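Local atomic coordinates of phosphoacetylglucosamine mutase (PDB entry 5O9X), a protein that interconverts N-acetylglucosamine 6-phosphate and N-acetylglucosamine 1-phosphate, a phosphoryl-transfer step on the route to UDP-N-acetylglucosamine. Residues 135-138 with 139-143; 313-316 with 317-321; 436-439 with 440-444; 472-476 with 477-481; 485-488 with 489-492. The protein carries 1 engineered substitution. One frame throughout, in Å; residues are numbered along the deposited sequence.

Contact 1: residues 135-138 with 139-143; sequences RASG and SRLIG. Unlike the reference sequence in segment 139-143: I142 (reference Val).
The first helical i to i+4 bonds here are from L141 N to S137 O, 3.2 Å and nearly straight, and from I142 N to G138 O, 2.8 Å. Both start helix 138-151, which a type I turn from R135 to G138 joins to strand 127-132, a strand-loop-helix connection of the alpha/beta/alpha domain I. Two waters complete the helix start. Each donates to A136 O at 2.7 Å; one accepts from R140 N at 3.0 Å, the other from S139 N at 3.1 Å. Among side chains, R140 sends its chain off beside its own carbonyl carbon (chi1 -166°) and then bends it at chi2 and chi3, which brings NH2 to 3.6 Å from S137 CB in an oblique approach. The guanidinium is held from outside, NH1 bonding to N40 OD1 and A36 O. S137 OG, which touches L141 CD1, bonds to N76 ND2. Further out, L141 and I142 both press on V66 of strand 61-66, and I142 also reaches F130. The chemistry implies a helix start in which A136 O serves the N-H groups of S139 and R140 through water, between the turn bond from G138 N to R135 O and the direct helical bonds that begin at L141.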
# COMPACT_ATOMS: atom_id res chain seq x y z
N ARG A 135 -1.42 17.25 0.68
CA ARG A 135 -0.49 17.80 1.64
C ARG A 135 -0.10 19.27 1.23
O ARG A 135 -0.08 19.58 0.05
CB ARG A 135 0.78 16.95 1.74
CG ARG A 135 0.58 15.62 2.58
CD ARG A 135 1.70 14.62 2.29
NE ARG A 135 1.18 13.36 2.89
CZ ARG A 135 1.33 13.08 4.19
NH1 ARG A 135 2.09 13.87 5.01
NH2 ARG A 135 0.75 12.00 4.71
N ALA A 136 0.19 20.12 2.20
CA ALA A 136 0.36 21.57 1.92
C ALA A 136 1.55 21.80 1.00
O ALA A 136 1.51 22.70 0.11
CB ALA A 136 0.59 22.29 3.19
N SER A 137 2.59 21.00 1.19
CA SER A 137 3.80 21.13 0.34
C SER A 137 3.70 20.58 -1.05
O SER A 137 4.67 20.71 -1.83
CB SER A 137 5.00 20.40 1.00
OG SER A 137 4.67 19.02 1.27
N GLY A 138 2.61 19.90 -1.42
CA GLY A 138 2.62 19.24 -2.71
C GLY A 138 2.75 20.13 -3.94
O GLY A 138 3.44 19.76 -4.93
N SER A 139 2.06 21.26 -3.94
CA SER A 139 2.16 22.18 -5.11
C SER A 139 3.62 22.64 -5.38
O SER A 139 4.08 22.56 -6.52
CB SER A 139 1.28 23.43 -4.93
OG SER A 139 1.48 24.31 -6.05
N ARG A 140 4.33 23.14 -4.35
CA ARG A 140 5.78 23.51 -4.44
C ARG A 140 6.56 22.37 -5.04
O ARG A 140 7.34 22.58 -5.97
CB ARG A 140 6.43 23.89 -3.08
CG ARG A 140 7.82 24.60 -3.20
CD ARG A 140 8.95 24.10 -2.26
NE ARG A 140 8.34 23.80 -1.02
CZ ARG A 140 8.55 22.82 -0.14
NH1 ARG A 140 9.58 21.95 -0.11
NH2 ARG A 140 7.68 22.86 0.84
N LEU A 141 6.41 21.16 -4.46
CA LEU A 141 7.12 19.97 -4.98
C LEU A 141 6.80 19.58 -6.43
O LEU A 141 7.72 19.25 -7.22
CB LEU A 141 7.01 18.75 -4.01
CG LEU A 141 7.54 19.04 -2.57
CD1 LEU A 141 7.25 17.87 -1.60
CD2 LEU A 141 9.03 19.44 -2.54
N ILE A 142 5.54 19.61 -6.80
CA ILE A 142 5.14 19.49 -8.24
C ILE A 142 5.85 20.59 -9.16
O ILE A 142 6.26 20.27 -10.28
CB ILE A 142 3.56 19.47 -8.32
CG1 ILE A 142 3.01 18.05 -8.34
CG2 ILE A 142 2.94 20.25 -9.46
CD1 ILE A 142 3.91 16.96 -7.95
N GLY A 143 5.95 21.82 -8.68
CA GLY A 143 6.80 22.87 -9.34
C GLY A 143 8.22 22.39 -9.59
O GLY A 143 8.77 22.56 -10.69
O HOH W 1 3.15 23.95 -1.66
O HOH W 2 -0.14 22.27 -2.02

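Contact 2: residues 313-316 with 317-321; sequences AASF and IGDLA
Four successive backbone N-H groups, those of I317, G318, D319 and L320, bond to the carbonyls of A313, A314, S315 and F316 at 2.9 to 3.1 Å, regular alpha-helical geometry in the middle of helix 306-324 of domain III. The main side-chain contact is a CH-pi pair one turn apart: L320 CD1 sits over a face of the F316 ring, 4.0 Å from its centroid. The ring lies there because F316 swings CG away from its backbone N (chi1 -171°), sending the phenyl along the helix toward L320; the ring also meets that of H441, the planes at about 45°. I317 instead lays CG1 against A313 O, 3.3 Å away, and reaches I387 and L417, while L320 continues onto C413 and L414 of helix 405-420. These apolar chains thus bind the helix to strand 385-389 and to its helical neighbour. D319 folds back over its own helix, with OD1 in a salt bridge to R322 NH1. Its CG lies 3.4 Å from S315 O.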
# COMPACT_ATOMS: atom_id res chain seq x y z
N ALA A 313 -10.79 -12.80 1.79
CA ALA A 313 -10.64 -12.97 0.32
C ALA A 313 -10.16 -14.39 -0.07
O ALA A 313 -10.69 -14.97 -0.99
CB ALA A 313 -9.62 -11.94 -0.20
N ALA A 314 -9.16 -14.94 0.67
CA ALA A 314 -8.72 -16.30 0.41
C ALA A 314 -9.84 -17.33 0.61
O ALA A 314 -9.96 -18.28 -0.21
CB ALA A 314 -7.48 -16.64 1.24
N SER A 315 -10.68 -17.17 1.64
CA SER A 315 -11.80 -18.10 1.87
C SER A 315 -12.81 -17.97 0.69
O SER A 315 -13.24 -18.98 0.15
CB SER A 315 -12.47 -17.69 3.18
OG SER A 315 -13.78 -18.18 3.27
N PHE A 316 -13.24 -16.75 0.38
CA PHE A 316 -14.22 -16.54 -0.69
C PHE A 316 -13.71 -17.11 -2.03
O PHE A 316 -14.40 -17.87 -2.70
CB PHE A 316 -14.51 -15.06 -0.86
CG PHE A 316 -15.66 -14.78 -1.79
CD1 PHE A 316 -16.90 -15.41 -1.57
CD2 PHE A 316 -15.50 -13.93 -2.86
CE1 PHE A 316 -17.97 -15.15 -2.45
CE2 PHE A 316 -16.56 -13.62 -3.71
CZ PHE A 316 -17.80 -14.23 -3.48
N ILE A 317 -12.51 -16.75 -2.44
CA ILE A 317 -11.97 -17.23 -3.69
C ILE A 317 -11.87 -18.78 -3.77
O ILE A 317 -12.14 -19.40 -4.84
CB ILE A 317 -10.63 -16.53 -4.09
CG1 ILE A 317 -10.90 -15.02 -4.31
CG2 ILE A 317 -9.97 -17.22 -5.33
CD1 ILE A 317 -9.62 -14.15 -4.34
N GLY A 318 -11.45 -19.40 -2.68
CA GLY A 318 -11.42 -20.83 -2.58
C GLY A 318 -12.78 -21.46 -2.72
O GLY A 318 -12.88 -22.47 -3.43
N ASP A 319 -13.80 -20.91 -2.06
CA ASP A 319 -15.16 -21.43 -2.23
C ASP A 319 -15.65 -21.20 -3.68
O ASP A 319 -16.32 -22.10 -4.23
CB ASP A 319 -16.15 -20.75 -1.27
CG ASP A 319 -15.89 -21.11 0.20
OD1 ASP A 319 -15.12 -22.07 0.53
OD2 ASP A 319 -16.55 -20.44 1.02
N LEU A 320 -15.36 -20.06 -4.32
CA LEU A 320 -15.80 -19.86 -5.69
C LEU A 320 -15.10 -20.82 -6.67
O LEU A 320 -15.77 -21.36 -7.54
CB LEU A 320 -15.53 -18.43 -6.22
CG LEU A 320 -16.42 -17.34 -5.67
CD1 LEU A 320 -15.95 -15.96 -6.25
CD2 LEU A 320 -17.94 -17.58 -5.90
N ALA A 321 -13.78 -21.02 -6.49
CA ALA A 321 -13.04 -21.95 -7.36
C ALA A 321 -13.58 -23.37 -7.22
O ALA A 321 -13.74 -24.06 -8.24
CB ALA A 321 -11.55 -21.90 -7.06

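Contact 3: residues 436-439 with 440-444; sequences EAIL and AHKGW
L439 O receives two N-H groups where helix 428-442 ends: G443 N at 2.8 Å and, more weakly, W444 N at 3.1 Å. This is a helix C-terminus in domain III with glycine as the first residue beyond it, G443 leaving helical geometry with a positive phi of 87°. Before that the pairing is regular: A440 N bonds to E436 O, H441 N to A437 O and K442 N to I438 O, the last at 2.9 Å and close to straight. Polar ends of the side chains find partners elsewhere. E436 OE1 forms a salt bridge with R279 and OE2 bonds to Y292 OH; H441 NE2 bonds to V202 O. K442 NZ bonds to S315 OG and makes a long, weak ion pair with D319 OD2. The lysine stem runs alongside I438, both pointing the same way, with CD and CE each 3.8 Å from I438 CG2, before a bend at chi4 (-62°) turns NZ aside. Its CD also lies above one face of the W444 indole, toward the rim. L439 meets W444 at about a right angle, CD2 lying 3.8 Å from W444 CB and near the plane of the indole at its edge. A437 O, already bonded to H441 N, is approached by the imidazole as well: H441 CD2 lies 3.0 Å from it, with the oxygen at the ring edge.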
# COMPACT_ATOMS: atom_id res chain seq x y z
N GLU A 436 -17.02 -5.61 0.81
CA GLU A 436 -18.50 -5.46 0.76
C GLU A 436 -19.19 -6.58 -0.06
O GLU A 436 -20.23 -7.12 0.40
CB GLU A 436 -18.90 -4.06 0.23
CG GLU A 436 -18.57 -2.90 1.26
CD GLU A 436 -19.22 -3.13 2.64
OE1 GLU A 436 -20.45 -3.43 2.70
OE2 GLU A 436 -18.52 -3.05 3.67
N ALA A 437 -18.63 -6.88 -1.25
CA ALA A 437 -19.14 -7.93 -2.10
C ALA A 437 -19.02 -9.28 -1.39
O ALA A 437 -19.97 -10.08 -1.42
CB ALA A 437 -18.36 -7.97 -3.43
N ILE A 438 -17.88 -9.54 -0.74
CA ILE A 438 -17.73 -10.81 -0.07
C ILE A 438 -18.73 -11.03 1.03
O ILE A 438 -19.36 -12.13 1.15
CB ILE A 438 -16.28 -11.07 0.44
CG1 ILE A 438 -15.31 -11.13 -0.75
CG2 ILE A 438 -16.28 -12.45 1.20
CD1 ILE A 438 -13.83 -11.04 -0.27
N LEU A 439 -18.85 -10.07 1.94
CA LEU A 439 -19.84 -10.20 3.04
C LEU A 439 -21.24 -10.35 2.49
O LEU A 439 -22.06 -11.09 3.09
CB LEU A 439 -19.85 -8.96 3.93
CG LEU A 439 -18.47 -8.83 4.65
CD1 LEU A 439 -18.43 -7.44 5.31
CD2 LEU A 439 -18.14 -9.96 5.66
N ALA A 440 -21.55 -9.65 1.38
CA ALA A 440 -22.91 -9.71 0.79
C ALA A 440 -23.15 -11.17 0.26
O ALA A 440 -24.25 -11.71 0.41
CB ALA A 440 -23.07 -8.73 -0.38
N HIS A 441 -22.13 -11.77 -0.40
CA HIS A 441 -22.28 -13.13 -0.90
C HIS A 441 -22.37 -14.19 0.21
O HIS A 441 -23.22 -15.10 0.16
CB HIS A 441 -21.13 -13.50 -1.84
CG HIS A 441 -21.29 -12.94 -3.22
ND1 HIS A 441 -21.90 -13.65 -4.23
CD2 HIS A 441 -20.94 -11.74 -3.75
CE1 HIS A 441 -21.89 -12.92 -5.33
NE2 HIS A 441 -21.34 -11.76 -5.07
N LYS A 442 -21.50 -14.07 1.21
CA LYS A 442 -21.50 -15.02 2.33
C LYS A 442 -22.74 -14.84 3.21
O LYS A 442 -23.16 -15.79 3.89
CB LYS A 442 -20.20 -14.87 3.20
CG LYS A 442 -18.90 -15.34 2.47
CD LYS A 442 -17.73 -15.16 3.51
CE LYS A 442 -16.36 -15.74 3.13
NZ LYS A 442 -16.45 -17.23 2.98
N GLY A 443 -23.29 -13.63 3.23
CA GLY A 443 -24.49 -13.26 4.08
C GLY A 443 -24.00 -12.83 5.46
O GLY A 443 -24.78 -12.56 6.36
N TRP A 444 -22.67 -12.69 5.62
CA TRP A 444 -22.07 -12.42 6.93
C TRP A 444 -22.21 -10.98 7.34
O TRP A 444 -22.25 -10.07 6.46
CB TRP A 444 -20.54 -12.67 6.82
CG TRP A 444 -20.13 -14.06 7.05
CD1 TRP A 444 -20.94 -15.21 7.21
CD2 TRP A 444 -18.79 -14.52 7.06
NE1 TRP A 444 -20.15 -16.29 7.41
CE2 TRP A 444 -18.84 -15.92 7.27
CE3 TRP A 444 -17.53 -13.86 6.95
CZ2 TRP A 444 -17.68 -16.71 7.39
CZ3 TRP A 444 -16.37 -14.66 7.05
CH2 TRP A 444 -16.45 -16.04 7.27

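Contact 4: residues 472-476 with 477-481; sequences KAYDA and ERKLE
Y474 lays its ring against K479 across a beta hairpin of the C-terminal domain, strands 472-474 and 479-482, closed by a type I' turn from D475 to R478; R478 and K479 together face Y474 in a classic beta bulge. The tyrosine has CG between its backbone N and carbonyl carbon (chi1 66°), which puts a ring face over K479 CB, 3.9 Å from the centroid. Its OH and L480 O share a water. K479 runs on nearly straight until chi4 (55°), where it turns NZ toward D475 OD2, a weak salt bridge at 3.4 Å, with a water that bonds to OD2 and only weakly to NZ. R478 bends at chi3 (-73°) to grip D475 side-on: NE reaches the backbone O at 2.9 Å, nearly in the guanidinium plane, and NH2 meets OD1 at 3.0 Å on its syn side, tilted out of the carboxylate plane. D475 O also accepts R478 N, from the opposite face of its carbonyl plane. At the open end K472 NZ and E481 OE2 are a long ion pair, 3.9 Å apart. E477 OE1 accepts T361 N and OE2 makes a salt bridge with R505. With two cations beside one carboxylate, D475 is probably held as the anion, tying the bulge to the turn.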
# COMPACT_ATOMS: atom_id res chain seq x y z
N LYS A 472 19.70 -3.81 12.36
CA LYS A 472 19.77 -4.49 11.02
C LYS A 472 19.11 -5.86 11.19
O LYS A 472 19.47 -6.64 12.11
CB LYS A 472 21.21 -4.62 10.48
CG LYS A 472 21.96 -3.26 10.39
CD LYS A 472 23.37 -3.31 9.76
CE LYS A 472 24.30 -4.29 10.44
NZ LYS A 472 25.49 -3.84 11.23
N ALA A 473 18.10 -6.09 10.40
CA ALA A 473 17.29 -7.27 10.60
C ALA A 473 17.38 -8.30 9.46
O ALA A 473 17.68 -7.95 8.33
CB ALA A 473 15.82 -6.85 10.84
N TYR A 474 17.02 -9.54 9.74
CA TYR A 474 17.03 -10.59 8.69
C TYR A 474 15.91 -11.62 8.99
O TYR A 474 15.20 -11.48 10.01
CB TYR A 474 18.46 -11.24 8.56
CG TYR A 474 18.79 -11.99 9.84
CD1 TYR A 474 18.49 -13.38 9.93
CD2 TYR A 474 19.34 -11.34 10.97
CE1 TYR A 474 18.74 -14.12 11.10
CE2 TYR A 474 19.56 -12.05 12.16
CZ TYR A 474 19.25 -13.41 12.21
OH TYR A 474 19.51 -14.10 13.37
N ASP A 475 15.70 -12.60 8.06
CA ASP A 475 14.68 -13.65 8.20
C ASP A 475 13.29 -13.01 8.16
O ASP A 475 12.51 -13.07 9.14
CB ASP A 475 14.95 -14.51 9.47
CG ASP A 475 13.98 -15.68 9.61
OD1 ASP A 475 13.26 -16.02 8.65
OD2 ASP A 475 13.79 -16.13 10.74
N ALA A 476 12.99 -12.37 7.02
CA ALA A 476 11.74 -11.58 6.87
C ALA A 476 11.67 -10.57 8.03
O ALA A 476 10.60 -10.27 8.61
CB ALA A 476 10.49 -12.52 6.74
N GLU A 477 12.85 -9.99 8.31
CA GLU A 477 13.06 -8.98 9.33
C GLU A 477 12.66 -9.41 10.78
O GLU A 477 12.39 -8.56 11.62
CB GLU A 477 12.42 -7.64 8.89
CG GLU A 477 13.02 -7.11 7.56
CD GLU A 477 12.23 -5.91 7.09
OE1 GLU A 477 11.00 -6.06 6.91
OE2 GLU A 477 12.76 -4.80 7.13
N ARG A 478 12.57 -10.72 11.05
CA ARG A 478 12.09 -11.22 12.35
C ARG A 478 13.22 -11.32 13.42
O ARG A 478 12.94 -11.56 14.59
CB ARG A 478 11.31 -12.57 12.24
CG ARG A 478 10.05 -12.38 11.39
CD ARG A 478 9.34 -13.70 11.04
NE ARG A 478 10.11 -14.44 10.01
CZ ARG A 478 9.61 -15.55 9.46
NH1 ARG A 478 8.39 -15.97 9.82
NH2 ARG A 478 10.30 -16.22 8.55
N LYS A 479 14.48 -11.13 13.00
CA LYS A 479 15.62 -11.19 13.95
C LYS A 479 16.54 -10.02 13.67
O LYS A 479 16.71 -9.69 12.51
CB LYS A 479 16.35 -12.55 13.79
CG LYS A 479 15.46 -13.75 14.24
CD LYS A 479 16.16 -15.03 13.73
CE LYS A 479 15.61 -16.33 14.30
NZ LYS A 479 14.13 -16.42 14.07
N LEU A 480 17.17 -9.48 14.73
CA LEU A 480 18.21 -8.44 14.62
C LEU A 480 19.61 -9.05 14.57
O LEU A 480 19.99 -9.87 15.46
CB LEU A 480 18.10 -7.45 15.79
CG LEU A 480 16.90 -6.54 15.61
CD1 LEU A 480 16.66 -5.83 16.94
CD2 LEU A 480 17.09 -5.53 14.46
N GLU A 481 20.32 -8.79 13.47
CA GLU A 481 21.74 -9.13 13.40
C GLU A 481 22.51 -8.15 14.32
O GLU A 481 23.51 -8.49 14.95
CB GLU A 481 22.20 -8.98 11.92
CG GLU A 481 23.65 -8.49 11.72
CD GLU A 481 23.87 -7.81 10.39
OE1 GLU A 481 22.88 -7.56 9.62
OE2 GLU A 481 25.05 -7.54 10.07
O HOH W 3 20.30 -12.50 15.60
O HOH W 4 11.57 -17.02 12.10

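Contact 5: residues 485-488 with 489-492; sequences GLQA and KIDS
Q487 and D491 are joined twice, through side chains and through backbone, in the opening turns of helix 486-495 of the C-terminal domain, whose N-cap position is held by G485. Of the backbone bonds, D491 N to Q487 O is short, 2.7 Å, and nearly straight; I490 N to L486 O and S492 N to A488 O are each 3.0 Å. The first one, K489 N to G485 O, is weak at 3.5 Å, at the very start of the helix. The polar side-chain bond is Q487 NE2 to D491 OD1, 2.8 Å. Q487 starts away from its own backbone N and bends at chi2 (60°), which carries the amide forward along the helix to the aspartate one turn on. The two flat groups are 57° apart: the carboxylate oxygen lies in the amide plane, but the amide nitrogen comes to it from above the carboxylate plane. The other end of the same amide, OE1, accepts L480 N from the adjoining hairpin, which fixes which way the amide is turned. Apolar contacts occupy the inward side. L486 CG and I490 CD1 meet at 4.2 Å, and both residues pack on L480, with A535 and V532 of helix 522-539 beyond them. K489 takes another course: its extended chain runs back toward the start of the helix, with CB 3.3 Å from L486 O. D491 CG lies 3.3 Å from Q487 O.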
# COMPACT_ATOMS: atom_id res chain seq x y z
N GLY A 485 23.83 -8.68 20.61
CA GLY A 485 23.30 -9.05 21.93
C GLY A 485 21.80 -8.74 22.09
O GLY A 485 21.20 -9.24 22.97
N LEU A 486 21.21 -7.87 21.26
CA LEU A 486 19.81 -7.43 21.48
C LEU A 486 18.84 -8.54 21.10
O LEU A 486 17.87 -8.75 21.83
CB LEU A 486 19.46 -6.15 20.66
CG LEU A 486 18.00 -5.63 20.83
CD1 LEU A 486 17.67 -5.41 22.30
CD2 LEU A 486 17.82 -4.35 20.05
N GLN A 487 19.03 -9.19 19.95
CA GLN A 487 18.15 -10.38 19.62
C GLN A 487 18.10 -11.47 20.74
O GLN A 487 17.02 -12.03 21.07
CB GLN A 487 18.51 -11.02 18.26
CG GLN A 487 17.43 -12.09 17.84
CD GLN A 487 16.10 -11.42 17.73
OE1 GLN A 487 16.05 -10.28 17.20
NE2 GLN A 487 14.98 -12.10 18.18
N ALA A 488 19.25 -11.75 21.32
CA ALA A 488 19.34 -12.63 22.50
C ALA A 488 18.35 -12.20 23.59
O ALA A 488 17.62 -13.04 24.15
CB ALA A 488 20.81 -12.66 23.07
N LYS A 489 18.32 -10.91 23.89
CA LYS A 489 17.38 -10.38 24.93
C LYS A 489 15.95 -10.60 24.49
O LYS A 489 15.13 -10.99 25.28
CB LYS A 489 17.65 -8.88 25.14
CG LYS A 489 19.04 -8.62 25.69
CD LYS A 489 19.18 -7.10 25.96
CE LYS A 489 20.62 -6.80 26.49
NZ LYS A 489 20.61 -5.36 27.00
N ILE A 490 15.64 -10.28 23.22
CA ILE A 490 14.28 -10.41 22.70
C ILE A 490 13.86 -11.87 22.74
O ILE A 490 12.74 -12.13 23.14
CB ILE A 490 14.13 -9.81 21.26
CG1 ILE A 490 14.46 -8.29 21.27
CG2 ILE A 490 12.70 -10.06 20.70
CD1 ILE A 490 14.46 -7.59 19.89
N ASP A 491 14.72 -12.80 22.30
CA ASP A 491 14.38 -14.24 22.38
C ASP A 491 14.08 -14.67 23.81
O ASP A 491 13.11 -15.44 24.07
CB ASP A 491 15.54 -15.15 21.86
CG ASP A 491 15.74 -15.03 20.33
OD1 ASP A 491 14.86 -14.49 19.63
OD2 ASP A 491 16.78 -15.43 19.82
N SER A 492 14.95 -14.21 24.73
CA SER A 492 14.76 -14.57 26.15
C SER A 492 13.39 -13.98 26.68
O SER A 492 12.58 -14.72 27.30
CB SER A 492 15.97 -14.11 27.00
OG SER A 492 15.63 -14.37 28.35

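The five contacts form two touching pairs and one separate member. Contacts 2 and 3 bring two domain III helices together, centres 12 Å apart: S315 OG meets K442 NZ at 2.8 Å, and F316 CD2 packs on I438 CG1. Contacts 4 and 5, also 12 Å between centres, belong to the C-terminal domain, where Q487 OE1 takes L480 N at 2.8 Å and L480 CD1 lies against L486 CD2. Contact 1, in domain I, stands apart, about 36 Å from contact 4 and 42 Å from contact 2, centre to centre. Contact 4 has a side chain near the bound glucose 1,6-bisphosphate: that of E477 is about 7 Å away.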